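PDB 2G5D: GNA33 from Neisseria gonorrhoeae FA 1090, which probably cleaves the beta-1,4 linkage between N-acetylmuramic acid and N-acetylglucosamine in peptidoglycan as a lytic transglycosylase, with formation of a 1,6-anhydro bond in the N-acetylmuramic acid. Local coordinates for residues T181-L186 with G204-P209; Y210-Q215 with N264-V269. All blocks are in the same frame, centred on the assembly; numbering follows the deposited sequence.

Contact 1 (T181-L186 with G204-P209)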
loop_
_atom_site.group_PDB
_atom_site.type_symbol
_atom_site.label_atom_id
_atom_site.label_comp_id
_atom_site.label_asym_id
_atom_site.label_seq_id
_atom_site.Cartn_x
_atom_site.Cartn_y
_atom_site.Cartn_z
ATOM N N THR A 181 -19.163 27.279 13.181
ATOM C CA THR A 181 -19.685 28.088 11.971
ATOM C C THR A 181 -20.730 27.234 11.172
ATOM O O THR A 181 -21.754 27.780 10.692
ATOM C CB THR A 181 -18.472 28.515 11.010
ATOM O OG1 THR A 181 -18.945 29.464 9.984
ATOM C CG2 THR A 181 -17.752 27.290 10.321
ATOM N N HIS A 182 -20.472 25.910 11.049
ATOM C CA HIS A 182 -21.437 24.964 10.443
ATOM C C HIS A 182 -21.710 23.778 11.374
ATOM O O HIS A 182 -20.833 23.374 12.138
ATOM C CB HIS A 182 -20.909 24.432 9.105
ATOM C CG HIS A 182 -20.965 25.429 7.987
ATOM N ND1 HIS A 182 -20.062 26.465 7.866
ATOM C CD2 HIS A 182 -21.795 25.527 6.921
ATOM C CE1 HIS A 182 -20.342 27.168 6.780
ATOM N NE2 HIS A 182 -21.390 26.620 6.189
ATOM N N THR A 183 -22.912 23.211 11.297
ATOM C CA THR A 183 -23.272 22.035 12.102
ATOM C C THR A 183 -23.006 20.742 11.339
ATOM O O THR A 183 -23.200 20.686 10.124
ATOM C CB THR A 183 -24.767 22.033 12.507
ATOM O OG1 THR A 183 -25.576 21.817 11.342
ATOM C CG2 THR A 183 -25.168 23.350 13.190
ATOM N N ALA A 184 -22.588 19.699 12.054
ATOM C CA ALA A 184 -22.334 18.391 11.436
ATOM C C ALA A 184 -23.145 17.270 12.080
ATOM O O ALA A 184 -23.188 17.149 13.307
ATOM C CB ALA A 184 -20.850 18.062 11.471
ATOM N N ASP A 185 -23.787 16.458 11.242
ATOM C CA ASP A 185 -24.587 15.330 11.715
ATOM C C ASP A 185 -23.807 14.022 11.615
ATOM O O ASP A 185 -23.803 13.376 10.564
ATOM C CB ASP A 185 -25.893 15.225 10.920
ATOM C CG ASP A 185 -26.920 14.339 11.601
ATOM O OD1 ASP A 185 -27.680 13.649 10.890
ATOM O OD2 ASP A 185 -26.966 14.333 12.848
ATOM N N LEU A 186 -23.169 13.633 12.721
ATOM C CA LEU A 186 -22.223 12.508 12.739
ATOM C C LEU A 186 -22.825 11.136 12.432
ATOM O O LEU A 186 -22.122 10.237 11.967
ATOM C CB LEU A 186 -21.433 12.470 14.052
ATOM C CG LEU A 186 -20.362 13.550 14.257
ATOM C CD1 LEU A 186 -19.620 13.307 15.556
ATOM C CD2 LEU A 186 -19.376 13.620 13.090
ATOM N N GLY A 204 -25.157 25.260 3.103
ATOM C CA GLY A 204 -26.131 25.916 3.970
ATOM C C GLY A 204 -25.444 26.278 5.269
ATOM O O GLY A 204 -24.431 26.979 5.264
ATOM N N SER A 205 -25.995 25.800 6.381
ATOM C CA SER A 205 -25.304 25.855 7.668
ATOM C C SER A 205 -25.043 24.426 8.146
ATOM O O SER A 205 -25.151 24.117 9.334
ATOM C CB SER A 205 -26.103 26.660 8.702
ATOM O OG SER A 205 -27.169 25.899 9.240
ATOM N N ARG A 206 -24.699 23.559 7.199
ATOM C CA ARG A 206 -24.441 22.154 7.492
ATOM C C ARG A 206 -23.067 21.696 7.015
ATOM O O ARG A 206 -22.473 22.300 6.117
ATOM C CB ARG A 206 -25.513 21.271 6.854
ATOM C CG ARG A 206 -26.912 21.398 7.450
ATOM C CD ARG A 206 -27.804 20.341 6.826
ATOM N NE ARG A 206 -29.062 20.160 7.541
ATOM C CZ ARG A 206 -29.766 19.031 7.538
ATOM N NH1 ARG A 206 -29.320 17.969 6.874
ATOM N NH2 ARG A 206 -30.910 18.962 8.211
ATOM N N PHE A 207 -22.577 20.626 7.637
ATOM C CA PHE A 207 -21.405 19.888 7.176
ATOM C C PHE A 207 -21.887 18.478 6.836
ATOM O O PHE A 207 -22.271 17.710 7.722
ATOM C CB PHE A 207 -20.331 19.861 8.269
ATOM C CG PHE A 207 -18.948 19.536 7.763
ATOM C CD1 PHE A 207 -18.426 18.247 7.895
ATOM C CD2 PHE A 207 -18.163 20.520 7.167
ATOM C CE1 PHE A 207 -17.151 17.941 7.440
ATOM C CE2 PHE A 207 -16.881 20.223 6.706
ATOM C CZ PHE A 207 -16.378 18.928 6.843
ATOM N N LEU A 208 -21.899 18.167 5.542
ATOM C CA LEU A 208 -22.467 16.923 5.027
ATOM C C LEU A 208 -21.367 16.008 4.504
ATOM O O LEU A 208 -20.346 16.505 4.020
ATOM C CB LEU A 208 -23.427 17.220 3.871
ATOM C CG LEU A 208 -24.341 18.445 3.929
ATOM C CD1 LEU A 208 -24.754 18.836 2.523
ATOM C CD2 LEU A 208 -25.550 18.175 4.813
ATOM N N PRO A 209 -21.574 14.671 4.581
ATOM C CA PRO A 209 -20.645 13.717 3.961
ATOM C C PRO A 209 -20.272 14.151 2.543
ATOM O O PRO A 209 -21.115 14.706 1.836
ATOM C CB PRO A 209 -21.458 12.419 3.925
ATOM C CG PRO A 209 -22.340 12.517 5.114
ATOM C CD PRO A 209 -22.680 13.981 5.276
#
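The imidazole of H182 lies obliquely against the backbone where 204-209 begins: CD2 is 3.4 Å from R206 O and 3.6 Å from S205 CA, and the CG2 methyl of T181 meets the ring in its plane, at the edge. H182 carries its ring anti to the carbonyl carbon (chi1 -74°), which sends it across to 204-206, where F202 also meets it. The F207 ring is likewise oblique to the CB of A184; the closer touch is CB to CB, 3.7 Å. F202 and I165 pack on F207 as well, on the side of the sheet that A184 shares.

Between these side chains, strands 182-184 and 206-209 run as parallel neighbours, paired T183 to R206, in the five-stranded mixed sheet of the MltA-specific insert; T181 and H182 form a classic beta bulge opposite I165. T183 O accepts a short, bent bond from F207 N (2.6 Å), while T183 N gives a nearly straight one, 171° at the hydrogen, to S205 O. The same S205 O takes a second bond, from T183 OG1 at 3.1 Å in the carbonyl plane; the amide comes from above that plane. OG1 reaches it from between the backbone N and the carbonyl carbon (chi1 69°).

Two donors of one residue thus grip a single carbonyl, fixing the T183 hydroxyl and joining the chain at S205 to T183 through side chain and backbone alike.

Contact 2 (Y210-Q215 with N264-V269)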
loop_
_atom_site.group_PDB
_atom_site.type_symbol
_atom_site.label_atom_id
_atom_site.label_comp_id
_atom_site.label_asym_id
_atom_site.label_seq_id
_atom_site.Cartn_x
_atom_site.Cartn_y
_atom_site.Cartn_z
ATOM N N TYR A 210 -19.016 13.939 2.148
ATOM C CA TYR A 210 -18.593 14.289 0.804
ATOM C C TYR A 210 -19.231 13.352 -0.228
ATOM O O TYR A 210 -19.795 12.307 0.129
ATOM C CB TYR A 210 -17.053 14.342 0.651
ATOM C CG TYR A 210 -16.657 15.284 -0.461
ATOM C CD1 TYR A 210 -16.254 14.803 -1.713
ATOM C CD2 TYR A 210 -16.766 16.666 -0.289
ATOM C CE1 TYR A 210 -15.941 15.683 -2.752
ATOM C CE2 TYR A 210 -16.456 17.543 -1.306
ATOM C CZ TYR A 210 -16.043 17.047 -2.537
ATOM O OH TYR A 210 -15.752 17.935 -3.543
ATOM N N HIS A 211 -19.163 13.754 -1.495
ATOM C CA HIS A 211 -19.753 13.019 -2.614
ATOM C C HIS A 211 -19.244 11.571 -2.718
ATOM O O HIS A 211 -18.092 11.274 -2.405
ATOM C CB HIS A 211 -19.487 13.767 -3.920
ATOM C CG HIS A 211 -20.103 15.132 -3.977
ATOM N ND1 HIS A 211 -21.460 15.331 -4.099
ATOM C CD2 HIS A 211 -19.542 16.366 -3.956
ATOM C CE1 HIS A 211 -21.712 16.626 -4.141
ATOM N NE2 HIS A 211 -20.566 17.277 -4.055
ATOM N N THR A 212 -20.139 10.686 -3.152
ATOM C CA THR A 212 -19.858 9.260 -3.314
ATOM C C THR A 212 -19.367 9.027 -4.732
ATOM O O THR A 212 -19.543 9.897 -5.591
ATOM C CB THR A 212 -21.131 8.412 -3.105
ATOM O OG1 THR A 212 -22.157 8.890 -3.981
ATOM C CG2 THR A 212 -21.622 8.477 -1.668
ATOM N N ARG A 213 -18.759 7.861 -4.973
ATOM C CA ARG A 213 -18.284 7.487 -6.317
ATOM C C ARG A 213 -19.354 7.660 -7.391
ATOM O O ARG A 213 -19.080 8.220 -8.444
ATOM C CB ARG A 213 -17.763 6.048 -6.354
ATOM C CG ARG A 213 -17.227 5.628 -7.717
ATOM C CD ARG A 213 -16.622 4.246 -7.688
ATOM N NE ARG A 213 -15.411 4.190 -6.875
ATOM C CZ ARG A 213 -14.179 4.495 -7.297
ATOM N NH1 ARG A 213 -13.940 4.875 -8.550
ATOM N NH2 ARG A 213 -13.174 4.398 -6.448
ATOM N N ASN A 214 -20.565 7.183 -7.118
ATOM C CA ASN A 214 -21.654 7.278 -8.094
ATOM C C ASN A 214 -21.967 8.722 -8.474
ATOM O O ASN A 214 -22.225 9.011 -9.640
ATOM C CB ASN A 214 -22.926 6.569 -7.602
ATOM C CG ASN A 214 -24.067 6.664 -8.596
ATOM O OD1 ASN A 214 -25.161 7.125 -8.263
ATOM N ND2 ASN A 214 -23.814 6.243 -9.834
ATOM N N GLN A 215 -21.939 9.617 -7.489
ATOM C CA GLN A 215 -22.223 11.033 -7.710
ATOM C C GLN A 215 -21.106 11.731 -8.485
ATOM O O GLN A 215 -21.382 12.545 -9.372
ATOM C CB GLN A 215 -22.457 11.741 -6.373
ATOM C CG GLN A 215 -23.669 11.241 -5.622
ATOM C CD GLN A 215 -23.791 11.872 -4.255
ATOM O OE1 GLN A 215 -22.815 11.957 -3.508
ATOM N NE2 GLN A 215 -24.987 12.338 -3.924
ATOM N N ASN A 264 -12.723 9.819 0.252
ATOM C CA ASN A 264 -13.988 10.340 0.796
ATOM C C ASN A 264 -14.526 9.604 2.028
ATOM O O ASN A 264 -15.533 10.029 2.608
ATOM C CB ASN A 264 -15.063 10.451 -0.300
ATOM C CG ASN A 264 -15.434 9.107 -0.921
ATOM O OD1 ASN A 264 -14.872 8.058 -0.595
ATOM N ND2 ASN A 264 -16.380 9.148 -1.844
ATOM N N GLU A 265 -13.845 8.519 2.414
ATOM C CA GLU A 265 -14.169 7.706 3.594
ATOM C C GLU A 265 -15.489 6.930 3.533
ATOM O O GLU A 265 -15.925 6.360 4.539
ATOM C CB GLU A 265 -14.054 8.520 4.905
ATOM C CG GLU A 265 -12.621 8.885 5.291
ATOM C CD GLU A 265 -11.815 7.707 5.811
ATOM O OE1 GLU A 265 -12.429 6.676 6.165
ATOM O OE2 GLU A 265 -10.565 7.817 5.874
ATOM N N HIS A 266 -16.121 6.897 2.364
ATOM C CA HIS A 266 -17.279 6.035 2.163
ATOM C C HIS A 266 -16.778 4.598 2.007
ATOM O O HIS A 266 -15.650 4.389 1.554
ATOM C CB HIS A 266 -18.122 6.496 0.969
ATOM C CG HIS A 266 -18.851 7.779 1.212
ATOM N ND1 HIS A 266 -20.054 7.836 1.885
ATOM C CD2 HIS A 266 -18.541 9.057 0.884
ATOM C CE1 HIS A 266 -20.456 9.093 1.953
ATOM N NE2 HIS A 266 -19.554 9.853 1.356
ATOM N N PRO A 267 -17.585 3.610 2.431
ATOM C CA PRO A 267 -17.127 2.213 2.484
ATOM C C PRO A 267 -16.655 1.637 1.155
ATOM O O PRO A 267 -17.246 1.911 0.103
ATOM C CB PRO A 267 -18.369 1.454 2.971
ATOM C CG PRO A 267 -19.511 2.373 2.659
ATOM C CD PRO A 267 -18.968 3.732 2.921
ATOM N N TYR A 268 -15.597 0.838 1.208
ATOM C CA TYR A 268 -15.188 0.057 0.055
ATOM C C TYR A 268 -16.158 -1.112 -0.146
ATOM O O TYR A 268 -16.463 -1.845 0.796
ATOM C CB TYR A 268 -13.742 -0.448 0.203
ATOM C CG TYR A 268 -13.415 -1.597 -0.734
ATOM C CD1 TYR A 268 -13.462 -2.917 -0.280
ATOM C CD2 TYR A 268 -13.105 -1.367 -2.083
ATOM C CE1 TYR A 268 -13.194 -3.984 -1.130
ATOM C CE2 TYR A 268 -12.832 -2.431 -2.949
ATOM C CZ TYR A 268 -12.879 -3.735 -2.457
ATOM O OH TYR A 268 -12.609 -4.806 -3.279
ATOM N N VAL A 269 -16.651 -1.267 -1.376
ATOM C CA VAL A 269 -17.427 -2.443 -1.764
ATOM C C VAL A 269 -16.784 -3.088 -2.991
ATOM O O VAL A 269 -16.458 -2.401 -3.959
ATOM C CB VAL A 269 -18.916 -2.089 -2.053
ATOM C CG1 VAL A 269 -19.665 -3.286 -2.645
ATOM C CG2 VAL A 269 -19.609 -1.592 -0.789
#
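H266 and N264 reach two successive carbonyls of 210-215, each with a side-chain N-H. H266 NE2 donates to Y210 O at 2.8 Å, a bent bond (147° at the hydrogen) whose acceptor sits 20° out of the imidazole plane. N264 ND2 gives a straighter bond to H211 O, also 2.8 Å, on a lone pair and close to the plane of the amide. Over the centre of the H266 ring stands the CG2 methyl of T212, a CH-pi contact at 3.8 Å from the centroid and almost along the ring normal. The N264 amide meets the same ring at its edge through CG, in the ring plane. CG2 faces the ring because it is anti to the carbonyl carbon of T212, leaving OG1 to the other side.

T212 is the N-cap of helix 213-217, and its backbone N donates to Q215 OE1 at 3.0 Å, on a lone pair, the side-chain half of a capping box. The loop after strand 255-263 therefore grips the chain just as it turns from strand 206-209 into this short helix, within the insert domain of MltA.

Further out, N264 has partners beyond the contact: OD1 accepts from Y312 N and ND2 also donates to P310 O, while a weak bond from H266 N to N264 OD1 (3.4 Å) ties the two donor residues together. The backbone of R213 bonds to P310 too. Y210 is placed by its hydroxyl on D146 and by F147, edge-to-face with its ring, and H211 NE2 bonds to K224 NZ.

Overall arrangement
From the N terminus, the chain passes through strand 163-165 and reaches 182-184; contact 1 then closes a loop of 17 residues that contains the whole of strand 197-203, so that 206-209 is set between 182-184 and 197-203 in a five-stranded mixed sheet. Without a break the chain runs from that strand into 210-215, where contact 2 opens; it closes 48 residues later, after helix 234-243 and strands 246-249 and 255-263. The two contacts are in series, neither nested nor crossed, with centres about 18 Å apart. They touch where P209 CB packs on H266 CE1 (4.0 Å), joining the small sheet to the loop that precedes helix 271-276.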